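Local coordinates for protein CRISPR-associated endoribonuclease Cas6 1 (Methanocaldococcus jannaschii DSM 2661, PDB 5YI6) that probably cuts long CRISPR transcripts into CRISPR RNAs as an RNA-binding endoribonuclease of the Cas6 family, serving antiviral defence, at residues L27-A30 and I31-I35; H47-Q50 and K51-F54; V66-E70 and G71-I75; K168-E171 and A172-E176. One frame throughout, in Å; residues are numbered along the deposited sequence.

From the N terminus, the chain first passes through contact 1, one stretch of helix 23-35, then through contact 2, the turn in the loop ahead of strand 56-57. These two touch: I35 O lies 2.9 Å from Q50 NE2, a probable hydrogen bond. Contact 3 closes the hairpin of strands 65-67 and 71-74, and contact 4 covers the end of helix 158-174. All four are local and follow in series, so none nests or crosses. Contact 2 joins the halves of the protein, since F54 and F52 pack on F173 of contact 4. Contact 3 stands apart, its centre about 34 Å from that of contact 2.

Contact 1. Residues L27-A30 and I31-I35; sequences LASA and IYNKI. With PO4 (phosphate ion), chain I.
L27 and I31, one turn apart on helix 23-35, run alongside each other from the same face of the helix, with L27 CD1 4.1 Å from I31 CG1. The helix is the first of the N-terminal ferredoxin-like domain, and this apolar pair is its inner ridge: both residues pack on F57 and L81 of the sheet, while I31 also meets F94 of helix 88-101.

Backbone bonds run in the regular i to i+4 pattern. I31 N reaches L27 O at 2.9 Å, and the bond from Y32 N to A28 O is nearly straight, 172° at the hydrogen. N33 N and K34 N repeat it onto S29 O and A30 O.

On the outer side the polar contacts go through solvent. S29 OG, swung anti to its own nitrogen (chi1 175°), is 3.5 Å from N33 ND2, and a water joins the two side chains, donating to N33 OD1 and lying 2.9 Å from S29 OG. Y32, by similarity the proton acceptor of the active site, also leaves the helix here; its ring stacks on H36 and its side chain is about 7 Å from that of K53.

The charged contacts belong to K34. Its chain bends at chi2 (-60°) after CG passes 3.3 Å from A30 O, and the ammonium group is shared: it forms a salt bridge with D101, bonds to K103 O, and meets two phosphate ions, probably from the crystallisation liquor, one through a salt bridge; to O4 of the other, K34 NZ donates at 3.0 Å.

Contact 2. Residues H47-Q50 and K51-F54; sequences HNYQ and KFKF
Y49 and F52 make the tight part of this contact, a T-shaped pair formed across a type I turn that runs from one to the other. The edge of Y49 is directed at the face of F52, with planes 84° apart and centroids 5.6 Å apart; Y49 CD1 comes to 3.9 Å from F52 CG. With F52 CG anti to its nitrogen (chi1 179°), the two side chains run alongside each other instead of splaying. The opposite face of F52 is taken as well, for F54 N lies above the ring centre. F52 also meets F173 of helix 158-174 and F90, whereas Y49 leans on E89 and N93 of helix 88-101.

The backbone side is looser and wetter. The turn's own bond, F52 N to Y49 O at 3.2 Å, is weak, and two waters lie along this side. One donates to both Y49 O and F52 O. The other donates to N48 O and accepts a hydrogen bond from K51 N at 2.8 Å. K51 itself is exposed. Q50 turns back on the protein: its NE2 is bonded to L46 O and I35 O, which fixes the turn against helix 23-35.

H47, the proton donor, and K53, the transition-state stabiliser, both assigned by similarity, flank the turn, so the arrangement belongs to the probable active-site loop of a Cas6 ribonuclease.

Contact 3. Residues V66-E70 and G71-I75; sequences VIRKE and GIETI
V66 pairs with E73 in a short antiparallel beta hairpin, strands 65-67 and 71-74. The pair is hydrogen-bonded in both directions: V66 N to E73 O at 3.0 Å and E73 N to V66 O at 2.8 Å. The two methyls of V66 have separate neighbours. CG2 presses on I75 CD1 at 3.5 Å, tighter than usual for two carbons, with the side chains crossing at about a right angle, whereas CG1 sits over the centre of one face of the R68 guanidinium, 3.4 Å above its plane.

I67, next along, faces the other side of the sheet. It forms a non-hydrogen-bonded pair with I72, and the side chains run together, I67 CG1 4.1 Å from I72 CD1, beside Y21.

The bend of R68 at chi2 (-65°) brings its guanidinium back along V66 toward E73, whose chain extends to meet it. Guanidinium and carboxylate are nearly coplanar, 19° apart, in a side-on salt bridge where a single oxygen takes both donors: R68 NE and R68 NH2 each lie 2.9 Å from E73 OE1. The carbonyl of R68 accepts from Y21 OH.

K69 and E70 carry the chain round the end of the turn, and E70 is bonded through its backbone to Y21. They lead into strand 71-74, the middle of a three-stranded sheet, with I72 bonding back to I19 of strand 17-20 on its other edge. The hairpin lies away from the probable active site. Across the turn it is closed by R68 N, which donates to G71 O at 2.8 Å.

Contact 4. Residues K168-E171 and A172-E176; sequences KKYE and AFYNE
Y170 and Y174, a turn apart near the C-terminal end of helix 158-174, meet ring to ring at a slant. Their planes are 48° apart and the centroids 4.7 Å, and Y174 CD2 stands above the centre of one face of Y170, 3.5 Å from Y170 CE1. The first torsions bring this about: Y170 has its ring anti to the backbone nitrogen (chi1 -178°), where its face lies against Y174, while Y174 has CG anti to its carbonyl carbon (chi1 -75°) and its CD2 edge leans over the Y170 ring. F173 CD2 stands over the centre of one face of Y174, so that three aromatic side chains lie in succession.

E171 uses its stem and its tip separately. CG passes 3.3 Å from E176 O, and E171 CA makes a CH...O contact to the same carbonyl; beyond, the extended chain carries OE2 to C178 N.

The backbone shows how the helix stops. Regular bonds persist as far as Y174 N to Y170 O, at 2.9 Å, but the next, N175 N to E171 O, is weak. N175 has left helical geometry with a positive phi, and a water donates both to E171 O and to N175 OD1, the latter at 2.6 Å.

Around the helix, K169 extends from another side to N230, N165 and the carbonyls of G225 and G227. Y170 and F173 pack on F220 of helix 215-224, while F173 and A172 also meet F54, so this helix end is seated between helix 215-224 and the loop before strand 56-57.

Contact 1. Residues L27-A30 and I31-I35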
loop_
_atom_site.group_PDB
_atom_site.type_symbol
_atom_site.label_atom_id
_atom_site.label_comp_id
_atom_site.label_asym_id
_atom_site.label_seq_id
_atom_site.Cartn_x
_atom_site.Cartn_y
_atom_site.Cartn_z
ATOM N N LEU A 27 -0.554 -0.519 11.686
ATOM C CA LEU A 27 -0.836 0.586 10.783
ATOM C C LEU A 27 -2.121 0.320 10.005
ATOM O O LEU A 27 -3.004 1.178 9.916
ATOM C CB LEU A 27 0.360 0.760 9.825
ATOM C CG LEU A 27 0.143 1.701 8.637
ATOM C CD1 LEU A 27 -0.095 3.185 9.113
ATOM C CD2 LEU A 27 1.357 1.643 7.686
ATOM N N ALA A 28 -2.244 -0.893 9.459
ATOM C CA ALA A 28 -3.425 -1.256 8.677
ATOM C C ALA A 28 -4.668 -1.144 9.525
ATOM O O ALA A 28 -5.690 -0.627 9.068
ATOM C CB ALA A 28 -3.304 -2.709 8.148
ATOM N N SER A 29 -4.602 -1.650 10.769
ATOM C CA SER A 29 -5.731 -1.499 11.690
ATOM C C SER A 29 -6.058 -0.020 11.937
ATOM O O SER A 29 -7.229 0.373 11.968
ATOM C CB SER A 29 -5.403 -2.207 13.018
ATOM O OG SER A 29 -6.415 -1.978 13.972
ATOM N N ALA A 30 -5.039 0.815 12.127
ATOM C CA ALA A 30 -5.295 2.236 12.391
ATOM C C ALA A 30 -5.974 2.909 11.202
ATOM O O ALA A 30 -6.904 3.709 11.370
ATOM C CB ALA A 30 -3.980 2.954 12.719
ATOM N N ILE A 31 -5.521 2.587 9.992
ATOM C CA ILE A 31 -6.117 3.205 8.801
ATOM C C ILE A 31 -7.564 2.746 8.652
ATOM O O ILE A 31 -8.472 3.557 8.390
ATOM C CB ILE A 31 -5.280 2.880 7.551
ATOM C CG1 ILE A 31 -3.902 3.593 7.607
ATOM C CG2 ILE A 31 -6.070 3.214 6.265
ATOM C CD1 ILE A 31 -4.000 5.115 7.694
ATOM N N TYR A 32 -7.789 1.429 8.789
ATOM C CA TYR A 32 -9.162 0.919 8.751
ATOM C C TYR A 32 -10.045 1.655 9.763
ATOM O O TYR A 32 -11.165 2.086 9.445
ATOM C CB TYR A 32 -9.150 -0.584 9.023
ATOM C CG TYR A 32 -10.548 -1.187 9.009
ATOM C CD1 TYR A 32 -11.063 -1.761 7.848
ATOM C CD2 TYR A 32 -11.356 -1.132 10.138
ATOM C CE1 TYR A 32 -12.375 -2.301 7.821
ATOM C CE2 TYR A 32 -12.663 -1.650 10.113
ATOM C CZ TYR A 32 -13.147 -2.241 8.958
ATOM O OH TYR A 32 -14.437 -2.741 8.944
ATOM N N ASN A 33 -9.551 1.811 11.001
ATOM C CA ASN A 33 -10.353 2.426 12.044
ATOM C C ASN A 33 -10.651 3.882 11.749
ATOM O O ASN A 33 -11.749 4.339 12.083
ATOM C CB ASN A 33 -9.673 2.268 13.427
ATOM C CG ASN A 33 -9.643 0.798 13.887
ATOM O OD1 ASN A 33 -10.338 -0.047 13.321
ATOM N ND2 ASN A 33 -8.800 0.488 14.875
ATOM N N LYS A 34 -9.724 4.618 11.105
ATOM C CA LYS A 34 -10.036 5.998 10.710
ATOM C C LYS A 34 -11.149 6.012 9.669
ATOM O O LYS A 34 -12.112 6.775 9.777
ATOM C CB LYS A 34 -8.804 6.714 10.129
ATOM C CG LYS A 34 -7.622 6.898 11.115
ATOM C CD LYS A 34 -8.066 7.729 12.314
ATOM C CE LYS A 34 -6.820 8.144 13.147
ATOM N NZ LYS A 34 -7.207 8.866 14.397
ATOM N N ILE A 35 -11.008 5.190 8.626
ATOM C CA ILE A 35 -12.002 5.198 7.539
ATOM C C ILE A 35 -13.400 4.850 8.061
ATOM O O ILE A 35 -14.410 5.419 7.608
ATOM C CB ILE A 35 -11.543 4.227 6.426
ATOM C CG1 ILE A 35 -10.328 4.828 5.682
ATOM C CG2 ILE A 35 -12.685 3.921 5.435
ATOM C CD1 ILE A 35 -9.616 3.798 4.771
HETATM P P PO4 I . -10.350 6.809 15.885
HETATM O O1 PO4 I . -9.996 5.760 14.844
HETATM O O2 PO4 I . -11.024 6.127 17.058
HETATM O O3 PO4 I . -11.317 7.838 15.322
HETATM O O4 PO4 I . -9.077 7.488 16.359
HETATM O O HOH W 1 -8.985 -2.584 12.836
#

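Contact 2. Residues H47-Q50 and K51-F54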
loop_
_atom_site.group_PDB
_atom_site.type_symbol
_atom_site.label_atom_id
_atom_site.label_comp_id
_atom_site.label_asym_id
_atom_site.label_seq_id
_atom_site.Cartn_x
_atom_site.Cartn_y
_atom_site.Cartn_z
ATOM N N HIS A 47 -18.753 8.366 3.925
ATOM C CA HIS A 47 -19.982 7.578 3.968
ATOM C C HIS A 47 -20.087 6.630 2.778
ATOM O O HIS A 47 -20.527 5.489 2.920
ATOM C CB HIS A 47 -21.174 8.535 4.013
ATOM C CG HIS A 47 -22.498 7.846 4.077
ATOM N ND1 HIS A 47 -22.943 7.191 5.207
ATOM C CD2 HIS A 47 -23.477 7.708 3.151
ATOM C CE1 HIS A 47 -24.138 6.676 4.973
ATOM N NE2 HIS A 47 -24.485 6.972 3.732
ATOM N N ASN A 48 -19.662 7.076 1.597
ATOM C CA ASN A 48 -19.756 6.273 0.377
ATOM C C ASN A 48 -18.558 5.372 0.133
ATOM O O ASN A 48 -18.504 4.717 -0.913
ATOM C CB ASN A 48 -19.955 7.179 -0.840
ATOM C CG ASN A 48 -21.280 7.882 -0.821
ATOM O OD1 ASN A 48 -22.251 7.363 -0.284
ATOM N ND2 ASN A 48 -21.323 9.082 -1.378
ATOM N N TYR A 49 -17.605 5.306 1.068
ATOM C CA TYR A 49 -16.359 4.579 0.848
ATOM C C TYR A 49 -16.107 3.511 1.907
ATOM O O TYR A 49 -14.970 3.073 2.064
ATOM C CB TYR A 49 -15.174 5.567 0.802
ATOM C CG TYR A 49 -15.281 6.536 -0.335
ATOM C CD1 TYR A 49 -14.931 6.149 -1.640
ATOM C CD2 TYR A 49 -15.774 7.827 -0.135
ATOM C CE1 TYR A 49 -15.043 7.045 -2.695
ATOM C CE2 TYR A 49 -15.893 8.711 -1.182
ATOM C CZ TYR A 49 -15.521 8.312 -2.459
ATOM O OH TYR A 49 -15.639 9.199 -3.496
ATOM N N GLN A 50 -17.146 3.065 2.631
ATOM C CA GLN A 50 -16.948 2.116 3.715
ATOM C C GLN A 50 -16.570 0.730 3.220
ATOM O O GLN A 50 -15.993 -0.061 3.979
ATOM C CB GLN A 50 -18.224 2.049 4.577
ATOM C CG GLN A 50 -18.545 3.372 5.258
ATOM C CD GLN A 50 -17.416 3.782 6.200
ATOM O OE1 GLN A 50 -17.241 3.169 7.248
ATOM N NE2 GLN A 50 -16.645 4.806 5.820
ATOM N N LYS A 51 -16.874 0.415 1.962
ATOM C CA LYS A 51 -16.487 -0.858 1.372
ATOM C C LYS A 51 -15.538 -0.656 0.200
ATOM O O LYS A 51 -15.348 -1.562 -0.611
ATOM C CB LYS A 51 -17.733 -1.625 0.921
ATOM C CG LYS A 51 -18.661 -1.892 2.100
ATOM C CD LYS A 51 -19.901 -2.658 1.678
ATOM C CE LYS A 51 -20.798 -2.996 2.873
ATOM N NZ LYS A 51 -20.163 -3.939 3.836
ATOM N N PHE A 52 -14.953 0.525 0.093
ATOM C CA PHE A 52 -14.099 0.858 -1.045
ATOM C C PHE A 52 -12.740 0.198 -0.899
ATOM O O PHE A 52 -12.081 0.384 0.123
ATOM C CB PHE A 52 -13.951 2.376 -1.122
ATOM C CG PHE A 52 -13.066 2.831 -2.237
ATOM C CD1 PHE A 52 -13.484 2.678 -3.575
ATOM C CD2 PHE A 52 -11.823 3.417 -1.969
ATOM C CE1 PHE A 52 -12.657 3.090 -4.625
ATOM C CE2 PHE A 52 -11.004 3.839 -3.006
ATOM C CZ PHE A 52 -11.424 3.697 -4.336
ATOM N N LYS A 53 -12.301 -0.576 -1.911
ATOM C CA LYS A 53 -11.047 -1.306 -1.756
ATOM C C LYS A 53 -9.983 -0.964 -2.799
ATOM O O LYS A 53 -8.913 -1.582 -2.792
ATOM C CB LYS A 53 -11.330 -2.804 -1.722
ATOM C CG LYS A 53 -12.123 -3.187 -0.456
ATOM C CD LYS A 53 -12.152 -4.687 -0.247
ATOM C CE LYS A 53 -12.691 -5.045 1.128
ATOM N NZ LYS A 53 -12.408 -6.484 1.443
ATOM N N PHE A 54 -10.206 0.053 -3.637
ATOM C CA PHE A 54 -9.254 0.400 -4.701
ATOM C C PHE A 54 -8.343 1.538 -4.264
ATOM O O PHE A 54 -8.376 2.629 -4.816
ATOM C CB PHE A 54 -10.007 0.747 -5.984
ATOM C CG PHE A 54 -10.798 -0.422 -6.499
ATOM C CD1 PHE A 54 -10.148 -1.495 -7.099
ATOM C CD2 PHE A 54 -12.192 -0.456 -6.348
ATOM C CE1 PHE A 54 -10.878 -2.620 -7.557
ATOM C CE2 PHE A 54 -12.922 -1.560 -6.823
ATOM C CZ PHE A 54 -12.273 -2.630 -7.425
HETATM O O HOH W 2 -17.995 1.663 -0.311
HETATM O O HOH W 3 -12.723 1.355 2.582
#

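Contact 3. Residues V66-E70 and G71-I75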
loop_
_atom_site.group_PDB
_atom_site.type_symbol
_atom_site.label_atom_id
_atom_site.label_comp_id
_atom_site.label_asym_id
_atom_site.label_seq_id
_atom_site.Cartn_x
_atom_site.Cartn_y
_atom_site.Cartn_z
ATOM N N VAL A 66 17.862 5.186 12.496
ATOM C CA VAL A 66 18.849 4.323 13.141
ATOM C C VAL A 66 18.265 2.923 13.238
ATOM O O VAL A 66 17.163 2.743 13.759
ATOM C CB VAL A 66 19.253 4.827 14.543
ATOM C CG1 VAL A 66 20.237 3.822 15.179
ATOM C CG2 VAL A 66 19.890 6.167 14.447
ATOM N N ILE A 67 19.003 1.932 12.746
ATOM C CA ILE A 67 18.549 0.550 12.816
ATOM C C ILE A 67 18.682 0.059 14.247
ATOM O O ILE A 67 19.754 0.159 14.851
ATOM C CB ILE A 67 19.352 -0.333 11.852
ATOM C CG1 ILE A 67 19.094 0.116 10.412
ATOM C CG2 ILE A 67 19.022 -1.790 12.080
ATOM C CD1 ILE A 67 20.003 -0.529 9.395
ATOM N N ARG A 68 17.591 -0.438 14.815
ATOM C CA ARG A 68 17.616 -0.951 16.175
ATOM C C ARG A 68 17.161 -2.396 16.167
ATOM O O ARG A 68 16.667 -2.909 15.161
ATOM C CB ARG A 68 16.732 -0.143 17.115
ATOM C CG ARG A 68 17.136 1.313 17.255
ATOM C CD ARG A 68 18.537 1.469 17.914
ATOM N NE ARG A 68 18.776 2.878 18.236
ATOM C CZ ARG A 68 19.951 3.367 18.649
ATOM N NH1 ARG A 68 21.005 2.572 18.778
ATOM N NH2 ARG A 68 20.073 4.663 18.921
ATOM N N LYS A 69 17.237 -3.014 17.341
ATOM C CA LYS A 69 16.850 -4.416 17.461
ATOM C C LYS A 69 15.366 -4.609 17.141
ATOM O O LYS A 69 14.999 -5.526 16.396
ATOM C CB LYS A 69 17.154 -4.913 18.875
ATOM C CG LYS A 69 16.851 -6.393 19.102
ATOM C CD LYS A 69 17.250 -6.831 20.514
ATOM C CE LYS A 69 16.750 -8.239 20.837
ATOM N NZ LYS A 69 17.005 -8.618 22.260
ATOM N N GLU A 70 14.501 -3.747 17.686
ATOM C CA GLU A 70 13.060 -3.921 17.559
ATOM C C GLU A 70 12.444 -3.177 16.383
ATOM O O GLU A 70 11.278 -3.434 16.063
ATOM C CB GLU A 70 12.356 -3.500 18.851
ATOM C CG GLU A 70 12.751 -4.346 20.056
ATOM C CD GLU A 70 12.391 -5.828 19.881
ATOM O OE1 GLU A 70 11.414 -6.142 19.156
ATOM O OE2 GLU A 70 13.099 -6.684 20.457
ATOM N N GLY A 71 13.171 -2.269 15.745
ATOM C CA GLY A 71 12.601 -1.508 14.646
ATOM C C GLY A 71 13.563 -0.439 14.171
ATOM O O GLY A 71 14.772 -0.489 14.452
ATOM N N ILE A 72 12.995 0.542 13.475
ATOM C CA ILE A 72 13.740 1.657 12.912
ATOM C C ILE A 72 13.448 2.881 13.760
ATOM O O ILE A 72 12.289 3.297 13.910
ATOM C CB ILE A 72 13.377 1.914 11.440
ATOM C CG1 ILE A 72 13.593 0.646 10.606
ATOM C CG2 ILE A 72 14.173 3.110 10.895
ATOM C CD1 ILE A 72 15.026 0.134 10.586
ATOM N N GLU A 73 14.499 3.468 14.310
ATOM C CA GLU A 73 14.368 4.679 15.099
ATOM C C GLU A 73 14.308 5.895 14.193
ATOM O O GLU A 73 15.105 6.010 13.262
ATOM C CB GLU A 73 15.572 4.809 16.056
ATOM C CG GLU A 73 15.481 6.120 16.835
ATOM C CD GLU A 73 16.708 6.343 17.706
ATOM O OE1 GLU A 73 17.499 5.414 17.810
ATOM O OE2 GLU A 73 16.850 7.442 18.248
ATOM N N THR A 74 13.369 6.810 14.467
ATOM C CA THR A 74 13.339 8.102 13.809
ATOM C C THR A 74 13.954 9.124 14.765
ATOM O O THR A 74 13.450 9.351 15.879
ATOM C CB THR A 74 11.931 8.521 13.348
ATOM O OG1 THR A 74 11.977 9.904 12.990
ATOM C CG2 THR A 74 10.882 8.349 14.441
ATOM N N ILE A 75 15.085 9.677 14.333
ATOM C CA ILE A 75 15.868 10.574 15.172
ATOM C C ILE A 75 15.113 11.872 15.394
ATOM O O ILE A 75 15.039 12.378 16.524
ATOM C CB ILE A 75 17.261 10.785 14.540
ATOM C CG1 ILE A 75 18.004 9.443 14.447
ATOM C CG2 ILE A 75 18.115 11.809 15.320
ATOM C CD1 ILE A 75 19.239 9.481 13.550
#

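Contact 4. Residues K168-E171 and A172-E176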
loop_
_atom_site.group_PDB
_atom_site.type_symbol
_atom_site.label_atom_id
_atom_site.label_comp_id
_atom_site.label_asym_id
_atom_site.label_seq_id
_atom_site.Cartn_x
_atom_site.Cartn_y
_atom_site.Cartn_z
ATOM N N LYS A 168 -7.929 -7.553 -13.877
ATOM C CA LYS A 168 -9.254 -7.735 -13.279
ATOM C C LYS A 168 -9.635 -6.562 -12.381
ATOM O O LYS A 168 -10.793 -6.132 -12.375
ATOM C CB LYS A 168 -9.284 -9.038 -12.490
ATOM C CG LYS A 168 -9.234 -10.283 -13.376
ATOM C CD LYS A 168 -9.197 -11.548 -12.526
ATOM C CE LYS A 168 -8.821 -12.775 -13.350
ATOM N NZ LYS A 168 -8.222 -13.844 -12.490
ATOM N N LYS A 169 -8.682 -6.055 -11.592
ATOM C CA LYS A 169 -8.940 -4.888 -10.747
ATOM C C LYS A 169 -9.260 -3.671 -11.580
ATOM O O LYS A 169 -10.131 -2.878 -11.213
ATOM C CB LYS A 169 -7.720 -4.561 -9.834
ATOM C CG LYS A 169 -7.537 -5.474 -8.673
ATOM C CD LYS A 169 -6.513 -4.845 -7.640
ATOM C CE LYS A 169 -5.260 -4.302 -8.351
ATOM N NZ LYS A 169 -4.034 -4.507 -7.465
ATOM N N TYR A 170 -8.548 -3.495 -12.707
ATOM C CA TYR A 170 -8.848 -2.398 -13.617
ATOM C C TYR A 170 -10.319 -2.459 -14.057
ATOM O O TYR A 170 -11.033 -1.452 -14.013
ATOM C CB TYR A 170 -7.925 -2.455 -14.843
ATOM C CG TYR A 170 -8.134 -1.334 -15.804
ATOM C CD1 TYR A 170 -7.291 -0.230 -15.803
ATOM C CD2 TYR A 170 -9.189 -1.365 -16.732
ATOM C CE1 TYR A 170 -7.478 0.809 -16.681
ATOM C CE2 TYR A 170 -9.387 -0.333 -17.599
ATOM C CZ TYR A 170 -8.529 0.756 -17.574
ATOM O OH TYR A 170 -8.722 1.805 -18.439
ATOM N N GLU A 171 -10.766 -3.636 -14.498
ATOM C CA GLU A 171 -12.155 -3.754 -14.938
ATOM C C GLU A 171 -13.117 -3.553 -13.776
ATOM O O GLU A 171 -14.199 -2.980 -13.959
ATOM C CB GLU A 171 -12.412 -5.113 -15.616
ATOM C CG GLU A 171 -11.557 -5.275 -16.847
ATOM C CD GLU A 171 -11.950 -6.460 -17.717
ATOM O OE1 GLU A 171 -12.708 -7.352 -17.253
ATOM O OE2 GLU A 171 -11.467 -6.483 -18.866
ATOM N N ALA A 172 -12.756 -4.030 -12.580
ATOM C CA ALA A 172 -13.652 -3.878 -11.430
ATOM C C ALA A 172 -13.769 -2.423 -11.018
ATOM O O ALA A 172 -14.848 -1.975 -10.605
ATOM C CB ALA A 172 -13.178 -4.719 -10.239
ATOM N N PHE A 173 -12.680 -1.655 -11.131
ATOM C CA PHE A 173 -12.740 -0.247 -10.718
ATOM C C PHE A 173 -13.404 0.625 -11.771
ATOM O O PHE A 173 -14.252 1.465 -11.438
ATOM C CB PHE A 173 -11.351 0.326 -10.438
ATOM C CG PHE A 173 -11.387 1.773 -10.063
ATOM C CD1 PHE A 173 -11.849 2.143 -8.805
ATOM C CD2 PHE A 173 -10.993 2.760 -10.954
ATOM C CE1 PHE A 173 -11.908 3.503 -8.428
ATOM C CE2 PHE A 173 -11.043 4.126 -10.593
ATOM C CZ PHE A 173 -11.493 4.492 -9.312
ATOM N N TYR A 174 -13.007 0.463 -13.046
ATOM C CA TYR A 174 -13.486 1.356 -14.092
ATOM C C TYR A 174 -14.790 0.891 -14.728
ATOM O O TYR A 174 -15.442 1.709 -15.390
ATOM C CB TYR A 174 -12.430 1.512 -15.215
ATOM C CG TYR A 174 -11.295 2.410 -14.775
ATOM C CD1 TYR A 174 -11.527 3.761 -14.525
ATOM C CD2 TYR A 174 -10.013 1.901 -14.569
ATOM C CE1 TYR A 174 -10.502 4.603 -14.096
ATOM C CE2 TYR A 174 -8.968 2.749 -14.145
ATOM C CZ TYR A 174 -9.236 4.078 -13.897
ATOM O OH TYR A 174 -8.240 4.952 -13.469
ATOM N N ASN A 175 -15.190 -0.360 -14.505
ATOM C CA ASN A 175 -16.348 -0.929 -15.198
ATOM C C ASN A 175 -16.224 -0.711 -16.706
ATOM O O ASN A 175 -17.144 -0.242 -17.374
ATOM C CB ASN A 175 -17.646 -0.355 -14.645
ATOM C CG ASN A 175 -17.963 -0.898 -13.258
ATOM O OD1 ASN A 175 -17.991 -2.106 -13.049
ATOM N ND2 ASN A 175 -18.143 -0.009 -12.310
ATOM N N GLU A 176 -15.040 -1.020 -17.229
ATOM C CA GLU A 176 -14.742 -0.971 -18.654
ATOM C C GLU A 176 -13.760 -2.082 -18.934
ATOM O O GLU A 176 -13.043 -2.543 -18.031
ATOM C CB GLU A 176 -14.135 0.371 -19.112
ATOM C CG GLU A 176 -14.933 1.610 -18.799
ATOM C CD GLU A 176 -16.224 1.719 -19.626
ATOM O OE1 GLU A 176 -16.442 0.891 -20.556
ATOM O OE2 GLU A 176 -17.026 2.634 -19.336
HETATM O O HOH W 4 -16.794 -4.312 -13.799
#